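Long-range contacts in putative exported protein (Bordetella pertussis Tohama I, PDB 2PFZ), which binds pyroglutamic acid as the extracytoplasmic solute receptor of a tripartite ATP-independent periplasmic (TRAP) transport system, to which it probably delivers the ligand: residues D79-A85 and A203-K207; P6-A11 and N40-Y45; K51-Q55 and S108-M112; F22-V26 and L228-Q234; I195-T201 and G258-P264. All coordinates share one frame; numbering follows the deposited sequence.

Interaction 1: D79-A85 and A203-K207; sequences DGLPFLA and AWLPK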
# COMPACT_ATOMS: atom_id res chain seq x y z
N ASP A 79 8.55 0.13 -3.24
CA ASP A 79 7.75 -1.07 -2.94
C ASP A 79 6.62 -1.37 -3.95
O ASP A 79 5.85 -2.32 -3.76
CB ASP A 79 7.26 -1.08 -1.47
CG ASP A 79 6.14 -0.10 -1.20
OD1 ASP A 79 5.40 0.32 -2.13
OD2 ASP A 79 5.95 0.22 0.00
N GLY A 80 6.54 -0.57 -5.02
CA GLY A 80 5.60 -0.84 -6.11
C GLY A 80 6.28 -1.40 -7.34
O GLY A 80 5.61 -1.66 -8.36
N LEU A 81 7.60 -1.52 -7.32
CA LEU A 81 8.31 -2.09 -8.49
C LEU A 81 8.01 -3.58 -8.56
O LEU A 81 8.17 -4.25 -7.54
CB LEU A 81 9.82 -1.87 -8.34
CG LEU A 81 10.28 -0.41 -8.37
CD1 LEU A 81 11.81 -0.35 -8.13
CD2 LEU A 81 9.89 0.29 -9.68
N PRO A 82 7.53 -4.11 -9.72
CA PRO A 82 7.22 -5.56 -9.77
C PRO A 82 8.44 -6.48 -9.80
O PRO A 82 9.52 -6.13 -10.29
CB PRO A 82 6.41 -5.74 -11.07
CG PRO A 82 6.58 -4.52 -11.84
CD PRO A 82 7.18 -3.41 -10.97
N PHE A 83 8.25 -7.65 -9.22
CA PHE A 83 9.27 -8.70 -9.22
C PHE A 83 10.64 -8.32 -8.68
O PHE A 83 11.68 -8.68 -9.23
CB PHE A 83 9.26 -9.42 -10.59
CG PHE A 83 8.02 -10.25 -10.75
CD1 PHE A 83 7.99 -11.53 -10.21
CD2 PHE A 83 6.87 -9.71 -11.29
CE1 PHE A 83 6.85 -12.29 -10.27
CE2 PHE A 83 5.69 -10.52 -11.35
CZ PHE A 83 5.72 -11.79 -10.83
N LEU A 84 10.61 -7.56 -7.59
CA LEU A 84 11.78 -7.18 -6.83
C LEU A 84 11.69 -7.82 -5.44
O LEU A 84 12.69 -8.36 -4.96
CB LEU A 84 11.85 -5.65 -6.71
CG LEU A 84 13.00 -5.11 -5.87
CD1 LEU A 84 14.35 -5.49 -6.45
CD2 LEU A 84 12.83 -3.61 -5.80
N ALA A 85 10.50 -7.77 -4.81
CA ALA A 85 10.30 -8.37 -3.50
C ALA A 85 8.90 -8.96 -3.53
O ALA A 85 7.90 -8.23 -3.49
CB ALA A 85 10.46 -7.33 -2.34
N ALA A 203 3.17 -10.03 -7.20
CA ALA A 203 4.13 -9.22 -7.96
C ALA A 203 4.88 -8.20 -7.13
O ALA A 203 6.05 -7.90 -7.41
CB ALA A 203 3.44 -8.56 -9.20
N TRP A 204 4.20 -7.67 -6.11
CA TRP A 204 4.84 -6.74 -5.17
C TRP A 204 3.97 -6.70 -3.93
O TRP A 204 2.87 -7.25 -3.93
CB TRP A 204 5.06 -5.34 -5.79
CG TRP A 204 3.83 -4.53 -6.07
CD1 TRP A 204 3.25 -3.59 -5.24
CD2 TRP A 204 3.06 -4.55 -7.26
NE1 TRP A 204 2.12 -3.06 -5.84
CE2 TRP A 204 1.99 -3.62 -7.09
CE3 TRP A 204 3.14 -5.28 -8.47
CZ2 TRP A 204 1.02 -3.40 -8.08
CZ3 TRP A 204 2.17 -5.05 -9.46
CH2 TRP A 204 1.12 -4.12 -9.26
N LEU A 205 4.45 -6.03 -2.89
CA LEU A 205 3.68 -5.83 -1.67
C LEU A 205 3.79 -4.35 -1.30
O LEU A 205 4.74 -3.93 -0.64
CB LEU A 205 4.14 -6.73 -0.51
CG LEU A 205 3.86 -8.25 -0.50
CD1 LEU A 205 4.82 -8.96 -1.45
CD2 LEU A 205 3.98 -8.87 0.90
N PRO A 206 2.79 -3.56 -1.70
CA PRO A 206 2.94 -2.13 -1.47
C PRO A 206 2.61 -1.83 -0.02
O PRO A 206 1.75 -2.48 0.56
CB PRO A 206 1.87 -1.54 -2.40
CG PRO A 206 0.79 -2.57 -2.45
CD PRO A 206 1.46 -3.92 -2.20
N LYS A 207 3.28 -0.84 0.57
CA LYS A 207 3.02 -0.53 1.99
C LYS A 207 2.19 0.73 2.16
O LYS A 207 2.30 1.66 1.37
CB LYS A 207 4.33 -0.37 2.76
CG LYS A 207 5.25 -1.63 2.73
CD LYS A 207 6.48 -1.51 3.68
CE LYS A 207 7.37 -0.34 3.28
NZ LYS A 207 7.79 -0.43 1.84
O HOH W 1 3.10 1.54 -1.59
O HOH W 2 8.25 -6.49 -6.22
O HOH W 3 7.37 -5.47 -3.17

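Interaction 2: P6-A11 and N40-Y45; sequences PTAYPA and NNASLY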
# COMPACT_ATOMS: atom_id res chain seq x y z
N PRO A 6 -6.81 10.64 9.24
CA PRO A 6 -7.51 10.13 8.08
C PRO A 6 -6.91 8.85 7.49
O PRO A 6 -5.68 8.69 7.43
CB PRO A 6 -7.40 11.28 7.07
CG PRO A 6 -6.11 11.89 7.38
CD PRO A 6 -6.03 11.84 8.89
N THR A 7 -7.79 7.93 7.11
CA THR A 7 -7.40 6.81 6.28
C THR A 7 -8.33 6.73 5.08
O THR A 7 -9.52 7.14 5.15
CB THR A 7 -7.38 5.48 7.09
OG1 THR A 7 -7.23 4.37 6.19
CG2 THR A 7 -8.67 5.25 7.89
N ALA A 8 -7.80 6.21 3.98
CA ALA A 8 -8.54 6.10 2.74
C ALA A 8 -9.40 4.83 2.61
O ALA A 8 -10.16 4.70 1.65
CB ALA A 8 -7.56 6.27 1.55
N TYR A 9 -9.32 3.93 3.60
CA TYR A 9 -9.90 2.58 3.51
C TYR A 9 -11.00 2.37 4.54
O TYR A 9 -11.05 3.12 5.54
CB TYR A 9 -8.76 1.54 3.65
CG TYR A 9 -7.65 1.90 2.71
CD1 TYR A 9 -7.80 1.71 1.34
CD2 TYR A 9 -6.48 2.50 3.17
CE1 TYR A 9 -6.82 2.08 0.46
CE2 TYR A 9 -5.50 2.88 2.31
CZ TYR A 9 -5.67 2.65 0.94
OH TYR A 9 -4.70 3.04 0.05
N PRO A 10 -11.90 1.40 4.29
CA PRO A 10 -13.09 1.22 5.10
C PRO A 10 -12.80 0.50 6.43
O PRO A 10 -11.73 -0.09 6.61
CB PRO A 10 -14.00 0.37 4.20
CG PRO A 10 -13.07 -0.49 3.50
CD PRO A 10 -11.86 0.39 3.20
N ALA A 11 -13.75 0.55 7.35
CA ALA A 11 -13.57 -0.06 8.65
C ALA A 11 -13.21 -1.55 8.57
O ALA A 11 -12.44 -2.03 9.40
CB ALA A 11 -14.82 0.15 9.53
N ASN A 40 -12.38 7.24 8.60
CA ASN A 40 -12.14 6.16 7.64
C ASN A 40 -12.84 6.33 6.31
O ASN A 40 -13.61 7.26 6.11
CB ASN A 40 -12.34 4.77 8.25
CG ASN A 40 -13.79 4.40 8.41
OD1 ASN A 40 -14.62 4.69 7.54
ND2 ASN A 40 -14.10 3.72 9.52
N ASN A 41 -12.52 5.42 5.39
CA ASN A 41 -13.09 5.41 4.06
C ASN A 41 -12.98 6.74 3.31
O ASN A 41 -13.91 7.11 2.59
CB ASN A 41 -14.54 4.94 4.11
CG ASN A 41 -15.02 4.35 2.77
OD1 ASN A 41 -14.27 3.65 2.08
ND2 ASN A 41 -16.28 4.61 2.42
N ALA A 42 -11.86 7.45 3.48
CA ALA A 42 -11.61 8.74 2.80
C ALA A 42 -12.65 9.82 3.11
O ALA A 42 -12.84 10.77 2.33
CB ALA A 42 -11.50 8.54 1.27
N SER A 43 -13.30 9.69 4.27
CA SER A 43 -14.36 10.62 4.68
C SER A 43 -13.88 12.05 4.97
O SER A 43 -14.65 13.01 4.76
CB SER A 43 -15.14 10.06 5.89
OG SER A 43 -14.28 9.68 6.95
N LEU A 44 -12.65 12.18 5.44
CA LEU A 44 -12.08 13.50 5.76
C LEU A 44 -11.09 13.95 4.70
O LEU A 44 -11.22 15.04 4.12
CB LEU A 44 -11.38 13.47 7.11
CG LEU A 44 -10.89 14.84 7.60
CD1 LEU A 44 -12.05 15.89 7.65
CD2 LEU A 44 -10.21 14.68 8.94
N TYR A 45 -10.07 13.12 4.49
CA TYR A 45 -9.16 13.32 3.37
C TYR A 45 -9.08 12.07 2.52
O TYR A 45 -9.21 10.95 3.04
CB TYR A 45 -7.78 13.71 3.90
CG TYR A 45 -7.82 15.05 4.59
CD1 TYR A 45 -7.85 16.24 3.83
CD2 TYR A 45 -7.84 15.15 5.97
CE1 TYR A 45 -7.92 17.48 4.44
CE2 TYR A 45 -7.89 16.40 6.61
CZ TYR A 45 -7.94 17.55 5.84
OH TYR A 45 -7.99 18.79 6.49
O HOH W 4 -16.01 2.45 6.93

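Interaction 3: K51-Q55 and S108-M112; sequences KRAVQ and SQGMM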
# COMPACT_ATOMS: atom_id res chain seq x y z
N LYS A 51 -0.97 13.00 2.68
CA LYS A 51 0.40 13.40 3.02
C LYS A 51 0.46 14.92 3.18
O LYS A 51 1.06 15.41 4.14
CB LYS A 51 1.44 12.93 1.99
CG LYS A 51 2.94 13.20 2.41
CD LYS A 51 3.93 12.94 1.22
CE LYS A 51 4.44 14.29 0.63
NZ LYS A 51 3.44 15.47 0.84
N ARG A 52 -0.17 15.64 2.25
CA ARG A 52 -0.24 17.11 2.34
C ARG A 52 -1.01 17.56 3.59
O ARG A 52 -0.63 18.54 4.24
CB ARG A 52 -0.88 17.69 1.06
CG ARG A 52 -0.92 19.22 0.96
CD ARG A 52 -2.21 19.81 1.58
NE ARG A 52 -3.43 19.42 0.85
CZ ARG A 52 -4.62 19.25 1.41
NH1 ARG A 52 -4.76 19.42 2.72
NH2 ARG A 52 -5.66 18.88 0.66
N ALA A 53 -2.07 16.83 3.94
CA ALA A 53 -2.85 17.13 5.16
C ALA A 53 -1.98 17.05 6.43
O ALA A 53 -2.06 17.93 7.28
CB ALA A 53 -4.06 16.22 5.26
N VAL A 54 -1.14 16.02 6.53
CA VAL A 54 -0.24 15.86 7.67
C VAL A 54 0.95 16.84 7.58
O VAL A 54 1.39 17.38 8.58
CB VAL A 54 0.28 14.40 7.81
CG1 VAL A 54 1.31 14.28 8.94
CG2 VAL A 54 -0.88 13.44 8.04
N GLN A 55 1.46 17.09 6.37
CA GLN A 55 2.54 18.04 6.19
C GLN A 55 2.18 19.43 6.73
O GLN A 55 3.03 20.10 7.34
CB GLN A 55 2.93 18.17 4.72
CG GLN A 55 4.16 19.02 4.52
CD GLN A 55 4.56 19.13 3.07
OE1 GLN A 55 5.49 19.87 2.75
NE2 GLN A 55 3.88 18.40 2.19
N SER A 108 12.69 16.08 5.87
CA SER A 108 12.89 17.30 5.05
C SER A 108 11.61 18.11 4.84
O SER A 108 11.66 19.27 4.42
CB SER A 108 13.49 16.95 3.68
OG SER A 108 12.50 16.39 2.83
N GLN A 109 10.46 17.49 5.12
CA GLN A 109 9.15 18.14 5.02
C GLN A 109 8.42 18.14 6.36
O GLN A 109 7.19 18.19 6.41
CB GLN A 109 8.29 17.46 3.94
CG GLN A 109 8.85 17.53 2.52
CD GLN A 109 8.03 16.71 1.51
OE1 GLN A 109 7.21 15.85 1.87
NE2 GLN A 109 8.28 16.96 0.21
N GLY A 110 9.16 18.04 7.46
CA GLY A 110 8.59 18.15 8.80
C GLY A 110 7.69 17.01 9.26
O GLY A 110 6.80 17.24 10.10
N MET A 111 7.90 15.80 8.75
CA MET A 111 7.11 14.63 9.17
C MET A 111 7.96 13.49 9.71
O MET A 111 9.15 13.37 9.39
CB MET A 111 6.22 14.12 8.02
CG MET A 111 5.17 15.13 7.62
SD MET A 111 4.19 14.62 6.22
CE MET A 111 5.25 15.12 4.87
N MET A 112 7.33 12.65 10.53
CA MET A 112 7.92 11.42 11.02
C MET A 112 7.21 10.20 10.49
O MET A 112 5.99 10.21 10.30
CB MET A 112 7.84 11.37 12.54
CG MET A 112 8.39 12.57 13.18
SD MET A 112 8.02 12.64 14.93
CE MET A 112 8.27 10.92 15.38
O HOH W 5 5.70 20.17 7.64

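Interaction 4: F22-V26 and L228-Q234; sequences FVKDV and LKKAGAQ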
# COMPACT_ATOMS: atom_id res chain seq x y z
N PHE A 22 -4.60 0.36 17.21
CA PHE A 22 -3.55 1.35 17.43
C PHE A 22 -4.08 2.51 18.26
O PHE A 22 -3.44 2.90 19.25
CB PHE A 22 -3.01 1.85 16.09
CG PHE A 22 -2.19 3.11 16.17
CD1 PHE A 22 -0.95 3.11 16.78
CD2 PHE A 22 -2.66 4.30 15.60
CE1 PHE A 22 -0.18 4.27 16.85
CE2 PHE A 22 -1.91 5.48 15.69
CZ PHE A 22 -0.67 5.46 16.30
N VAL A 23 -5.23 3.07 17.88
CA VAL A 23 -5.73 4.25 18.60
C VAL A 23 -6.08 3.87 20.05
O VAL A 23 -5.84 4.65 20.97
CB VAL A 23 -6.87 5.03 17.86
CG1 VAL A 23 -6.42 5.58 16.54
CG2 VAL A 23 -8.09 4.16 17.65
N LYS A 24 -6.63 2.66 20.24
CA LYS A 24 -6.85 2.08 21.57
C LYS A 24 -5.55 1.91 22.37
O LYS A 24 -5.53 2.17 23.56
CB LYS A 24 -7.56 0.72 21.46
CG LYS A 24 -8.97 0.78 20.87
CD LYS A 24 -9.62 -0.58 20.87
CE LYS A 24 -10.99 -0.51 20.17
NZ LYS A 24 -11.64 -1.85 20.03
N ASP A 25 -4.47 1.47 21.72
CA ASP A 25 -3.16 1.35 22.37
C ASP A 25 -2.59 2.71 22.78
O ASP A 25 -1.99 2.83 23.85
CB ASP A 25 -2.15 0.62 21.48
CG ASP A 25 -2.45 -0.88 21.32
OD1 ASP A 25 -3.40 -1.40 21.96
OD2 ASP A 25 -1.74 -1.53 20.51
N VAL A 26 -2.76 3.73 21.94
CA VAL A 26 -2.25 5.07 22.27
C VAL A 26 -2.99 5.64 23.48
O VAL A 26 -2.36 6.25 24.36
CB VAL A 26 -2.36 6.07 21.09
CG1 VAL A 26 -1.84 7.45 21.52
CG2 VAL A 26 -1.58 5.58 19.89
N LEU A 228 3.06 6.97 22.20
CA LEU A 228 2.82 6.96 20.75
C LEU A 228 3.83 6.10 19.98
O LEU A 228 3.44 5.29 19.16
CB LEU A 228 2.81 8.39 20.21
CG LEU A 228 2.53 8.53 18.71
CD1 LEU A 228 1.12 8.05 18.30
CD2 LEU A 228 2.80 9.97 18.31
N LYS A 229 5.11 6.28 20.23
CA LYS A 229 6.09 5.45 19.55
C LYS A 229 5.90 3.96 19.88
O LYS A 229 5.96 3.11 19.00
CB LYS A 229 7.52 5.90 19.85
CG LYS A 229 7.94 7.17 19.09
CD LYS A 229 9.41 7.48 19.34
CE LYS A 229 9.95 8.44 18.27
NZ LYS A 229 11.46 8.49 18.23
N LYS A 230 5.63 3.64 21.14
CA LYS A 230 5.42 2.23 21.50
C LYS A 230 4.16 1.67 20.87
O LYS A 230 4.15 0.51 20.39
CB LYS A 230 5.40 2.02 23.02
CG LYS A 230 6.71 2.46 23.66
CD LYS A 230 6.61 2.57 25.19
CE LYS A 230 7.34 1.43 25.86
NZ LYS A 230 7.66 1.77 27.30
N ALA A 231 3.10 2.48 20.85
CA ALA A 231 1.87 2.05 20.20
C ALA A 231 2.15 1.82 18.71
O ALA A 231 1.64 0.87 18.11
CB ALA A 231 0.79 3.09 20.39
N GLY A 232 2.98 2.69 18.14
CA GLY A 232 3.41 2.59 16.73
C GLY A 232 4.13 1.28 16.43
O GLY A 232 3.80 0.60 15.44
N ALA A 233 5.11 0.93 17.26
CA ALA A 233 5.83 -0.35 17.13
C ALA A 233 4.93 -1.57 17.23
O ALA A 233 5.05 -2.51 16.42
CB ALA A 233 7.01 -0.45 18.15
N GLN A 234 4.03 -1.57 18.22
CA GLN A 234 3.02 -2.64 18.36
C GLN A 234 2.16 -2.72 17.10
O GLN A 234 1.88 -3.82 16.62
CB GLN A 234 2.14 -2.42 19.61
CG GLN A 234 2.95 -2.51 20.91
CD GLN A 234 2.16 -2.19 22.19
OE1 GLN A 234 0.94 -1.96 22.20
NE2 GLN A 234 2.89 -2.18 23.30
O HOH W 6 -0.86 -0.37 18.45

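Interaction 5: I195-T201 and G258-P264; sequences IKKFYDT and GMAIIAP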
# COMPACT_ATOMS: atom_id res chain seq x y z
N ILE A 195 -15.83 -9.42 -11.53
CA ILE A 195 -14.58 -9.92 -12.10
C ILE A 195 -14.32 -11.31 -11.52
O ILE A 195 -14.37 -11.50 -10.31
CB ILE A 195 -13.41 -8.93 -11.81
CG1 ILE A 195 -13.73 -7.54 -12.37
CG2 ILE A 195 -12.13 -9.43 -12.41
CD1 ILE A 195 -12.74 -6.44 -12.00
N LYS A 196 -14.03 -12.27 -12.39
CA LYS A 196 -14.10 -13.69 -12.02
C LYS A 196 -12.79 -14.44 -11.75
O LYS A 196 -12.84 -15.59 -11.33
CB LYS A 196 -14.89 -14.47 -13.09
CG LYS A 196 -16.25 -14.91 -12.64
CD LYS A 196 -17.16 -13.72 -12.45
CE LYS A 196 -18.13 -13.99 -11.34
NZ LYS A 196 -19.20 -12.97 -11.34
N LYS A 197 -11.65 -13.82 -12.05
CA LYS A 197 -10.35 -14.48 -11.89
C LYS A 197 -9.45 -13.58 -11.05
O LYS A 197 -9.57 -12.36 -11.11
CB LYS A 197 -9.66 -14.75 -13.25
CG LYS A 197 -10.44 -15.66 -14.23
CD LYS A 197 -9.78 -15.67 -15.61
CE LYS A 197 -10.69 -16.26 -16.72
NZ LYS A 197 -11.60 -17.33 -16.23
N PHE A 198 -8.56 -14.20 -10.28
CA PHE A 198 -7.44 -13.50 -9.64
C PHE A 198 -6.20 -14.36 -9.87
O PHE A 198 -6.12 -15.49 -9.36
CB PHE A 198 -7.71 -13.35 -8.14
CG PHE A 198 -6.59 -12.71 -7.36
CD1 PHE A 198 -6.39 -11.34 -7.40
CD2 PHE A 198 -5.77 -13.49 -6.53
CE1 PHE A 198 -5.34 -10.73 -6.66
CE2 PHE A 198 -4.74 -12.91 -5.80
CZ PHE A 198 -4.53 -11.53 -5.84
N TYR A 199 -5.28 -13.85 -10.67
CA TYR A 199 -3.97 -14.44 -10.88
C TYR A 199 -3.08 -14.00 -9.73
O TYR A 199 -2.78 -12.81 -9.59
CB TYR A 199 -3.40 -13.96 -12.21
CG TYR A 199 -4.19 -14.50 -13.38
CD1 TYR A 199 -3.85 -15.72 -13.95
CD2 TYR A 199 -5.29 -13.81 -13.88
CE1 TYR A 199 -4.60 -16.24 -15.01
CE2 TYR A 199 -6.03 -14.32 -14.95
CZ TYR A 199 -5.68 -15.53 -15.49
OH TYR A 199 -6.40 -16.05 -16.54
N ASP A 200 -2.69 -14.97 -8.91
CA ASP A 200 -1.92 -14.75 -7.69
C ASP A 200 -0.44 -14.52 -8.03
O ASP A 200 0.44 -15.31 -7.64
CB ASP A 200 -2.10 -15.99 -6.80
CG ASP A 200 -1.67 -15.78 -5.34
OD1 ASP A 200 -1.55 -14.62 -4.88
OD2 ASP A 200 -1.51 -16.80 -4.65
N THR A 201 -0.16 -13.43 -8.74
CA THR A 201 1.20 -13.14 -9.19
C THR A 201 2.17 -12.75 -8.07
O THR A 201 3.40 -12.80 -8.26
CB THR A 201 1.23 -12.05 -10.28
OG1 THR A 201 0.55 -10.87 -9.83
CG2 THR A 201 0.53 -12.59 -11.54
N GLY A 258 -16.94 -17.59 -5.81
CA GLY A 258 -16.97 -17.88 -7.25
C GLY A 258 -15.84 -17.32 -8.09
O GLY A 258 -15.92 -17.36 -9.32
N MET A 259 -14.80 -16.79 -7.46
CA MET A 259 -13.61 -16.32 -8.19
C MET A 259 -12.62 -17.48 -8.39
O MET A 259 -12.47 -18.32 -7.50
CB MET A 259 -12.94 -15.16 -7.42
CG MET A 259 -11.97 -14.30 -8.23
SD MET A 259 -11.37 -12.90 -7.25
CE MET A 259 -12.78 -11.83 -7.33
N ALA A 260 -11.98 -17.54 -9.55
CA ALA A 260 -10.92 -18.52 -9.77
C ALA A 260 -9.65 -17.90 -9.21
O ALA A 260 -9.25 -16.83 -9.65
CB ALA A 260 -10.75 -18.80 -11.25
N ILE A 261 -9.04 -18.56 -8.23
CA ILE A 261 -7.71 -18.17 -7.77
C ILE A 261 -6.64 -18.98 -8.53
O ILE A 261 -6.57 -20.21 -8.38
CB ILE A 261 -7.56 -18.37 -6.25
CG1 ILE A 261 -8.82 -17.87 -5.49
CG2 ILE A 261 -6.27 -17.68 -5.74
CD1 ILE A 261 -9.18 -16.37 -5.71
N ILE A 262 -5.82 -18.30 -9.32
CA ILE A 262 -4.96 -18.97 -10.28
C ILE A 262 -3.48 -18.63 -10.07
O ILE A 262 -3.10 -17.47 -10.12
CB ILE A 262 -5.35 -18.60 -11.77
CG1 ILE A 262 -6.86 -18.75 -12.01
CG2 ILE A 262 -4.54 -19.44 -12.76
CD1 ILE A 262 -7.42 -17.93 -13.16
N ALA A 263 -2.64 -19.65 -9.81
CA ALA A 263 -1.19 -19.42 -9.83
C ALA A 263 -0.76 -19.04 -11.24
O ALA A 263 -1.21 -19.65 -12.22
CB ALA A 263 -0.42 -20.63 -9.34
N PRO A 264 0.15 -18.06 -11.35
CA PRO A 264 0.61 -17.57 -12.65
C PRO A 264 1.52 -18.60 -13.34
O PRO A 264 2.29 -19.28 -12.67
CB PRO A 264 1.39 -16.31 -12.28
CG PRO A 264 1.95 -16.63 -10.94
CD PRO A 264 0.84 -17.35 -10.24

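Interaction 1: D79-A85 and A203-K207
Asp79 and Lys207 form a buried salt bridge where the loop before helix 88-107 runs past the segment leading from strand 197-199 to strand 207-213 in this two-lobed periplasmic binding protein fold, next to the pyroglutamate pocket. Lys207 NZ lies 2.7 Å from Asp79 OD2 and approaches the anti lone pair of that oxygen, the one turned away from OD1. The bends at chi3 and chi4 (-62° and -55°) curl the ammonium back to OD2; independently, Lys207 N gives the same oxygen a weak hydrogen bond. Gln98 takes a further hydrogen bond from NZ.

Backbone pairing is sparse: Phe83 N donates to Ala203 O at 2.9 Å, in the carbonyl plane. One water joins Ala85 O to Leu205 N.

Two apolar contacts stand out, one at Trp204 and one at Phe83. Gly80 CA sits over the five-membered ring of Trp204, 4.1 Å from the centroid, a CH-pi contact, while NE1 is hydrogen-bonded to Tyr144 of the pocket. Phe83 has Ala203 CA over a face, and its CE2 comes 3.7 Å from Ala203 CB. Pro206, which touches the ligand, has CA 3.5 Å from Asp79 OD1, which also accepts from a water donating to Lys207 O.

Interaction 2: P6-A11 and N40-Y45
With CG2 set between its backbone N and carbonyl carbon (OG1 chi1 169°), Thr7 presses this methyl against Asn40, 3.6 Å from CA and 3.7 Å from CB. Asn40 in turn holds CG between N and C (chi1 76°), which brings its ND2 to 3.6 Å from Ala11 CB. Asn40 opens a type I' beta turn ending at Ser43, and the loop 6-11 leaving strand 2-6 lies against it, beyond the end of the parallel pairing of strands 2-6 and 35-39.

Two backbone hydrogen bonds tie the turn to loop 6-11. Ala42 N points at a lone pair of Thr7 O in the carbonyl plane, 2.9 Å away. Asn41 N meets Tyr9 O at 2.7 Å, but from well above the carbonyl plane. Within the turn, Asn40 O accepts from both Ser43 N and Ser43 OG.

At the other end, Pro6 CG and Tyr45 CD2 are 4.0 Å apart in apolar contact. Thr7 OG1 is hydrogen-bonded to Glu63, and the Tyr9 ring, edge-to-face with Trp119, reaches the bound pyroglutamate. The outer end is closed by a water that donates to Asn40 OD1 and accepts from Ala11 N at 3.0 Å.

Interaction 3: K51-Q55 and S108-M112
Lys51 meets Met111 and Gln109 across the interface between the short helix 50-55 and the turn into strand 111-118, a turn that begins as a Schellman motif with Gly110, at positive phi, ending helix 88-107. The lysine runs at about a right angle to both partners. Its CG lies 3.9 Å from Met111 CE, and farther out CE comes 3.4 Å from Gln109 OE1. The chain is bent at chi3 and chi4, and its NZ has a long, weak ion pair with Glu72.

One turn later Val54 offers CG1 to the thioether, 4.0 Å from Met111 SD. This methyl and the sulfur belong to side chains that meet at a slant, and Leu211 of strand 207-213 also packs on Met111.

Gln55 ends the helix and covers the methionine tip, with CB 3.8 Å from Met111 CE. Met111 reaches that far because its chain runs straight through chi2 (176°) and turns only at chi3 (-84°), folding the methyl between Lys51 and Gln55. The side chain of Gln55 is extended, and its amide stacks on that of Gln109, the two planes only 9° apart. The methionine packing and the amide stack are joined at the margin by a water that donates to Gln55 O at 2.7 Å and to Gln109 O at 2.8 Å.

Interaction 4: F22-V26 and L228-Q234
Val26 CG2 and Ala231 CB meet at 3.5 Å, tighter than ordinary van der Waals contact, where helix 14-30 packs roughly antiparallel on the long helix 222-256. The short segments here have an axial separation of 8.8 Å and an angle of 148° between their directions. Ala231 CB points toward the opposing helix, and this small side chain is what Val26, Phe22 and Asp25 close around.

Phe22 also belongs to the first shell. With CG anti to the backbone N (chi1 165°), its ring reaches across to helix 222-256 and turns an edge to the backbone there: Gly232 N lies near the ring plane, 3.8 Å from CE1. Val26 CG2, from the next turn of the same helix, rests over a face of the ring. Leu228 CD1 fills the angle between the two, 3.7 Å from Phe22 CZ and 4.0 Å from Val26 CG2, the valine and leucine side chains lying side by side.

Farther out, Ile36 of strand 35-39 packs on Phe22 and Val26, Leu114 of strand 111-118 supports Phe22 and Leu228, and Tyr115 meets the phenylalanine ring edge-to-face. The polar rim belongs to Asp25, whose OD2 forms a salt bridge with Arg238. A water donates hydrogen bonds both to that oxygen and to Ala231 O, the second at 2.8 Å.

Interaction 5: I195-T201 and G258-P264
Ile262 lays its CD1 over one face of the Tyr199 ring, 4.0 Å from the centroid and 24° off the normal: a CH-pi contact between paired residues of neighbouring parallel strands. The two side chains lie side by side; chi1 (-49°) of Ile262 sets CG1 anti to the carbonyl carbon and an extended chi2 (157°) carries CD1 out over the ring. Lys197 brushes the same methyl with CB and CG. Tyr199 OH is hydrogen-bonded to the backbone at Arg128 and Ile130.

On the other face, Phe198 CB packs 3.8 Å from Met259 SD, and the ring turns an edge toward Ile261 CG2. Met259 bends at chi3, which puts its CE 3.4 Å from Ile195 O.

Four backbone hydrogen bonds join the strands: Phe198 N donates to Ala260 O, Phe198 O accepts from Ile262 N, Lys196 O accepts from Ala260 N, and Asp200 N donates to Ile262 O. Pro264 CD touches Asp200 O at 3.3 Å, and Asp200 OD2 forms a salt bridge with Lys251. Strand 260-262, entered from helix 222-256 through a Schellman motif at Gly258, is one of the two edge strands of the mixed six-stranded sheet in one lobe of the periplasmic binding protein fold.

Interaction 1 lies closest to the centre of the chain and supplies Pro206 to the pyroglutamate pocket. The side chain of Tyr9 in interaction 2 comes to about 4 Å from the bound pyroglutamic acid, although the centres of interactions 1 and 2 are 24 Å apart. In interaction 5 the side chain of Phe198 stays about 8 Å from the bound pyroglutamic acid. Interactions 1 and 5 touch through Phe83 CZ and Thr201 O, 3.6 Å apart. A second series of contacts joins interaction 2 to 3, through Tyr45 on Ala53, and 3 to 4, through Met112 on Lys229. Interactions 4 and 5 are 36 Å apart between centres, yet helix 222-256 of one leads directly into strand 260-262 of the other.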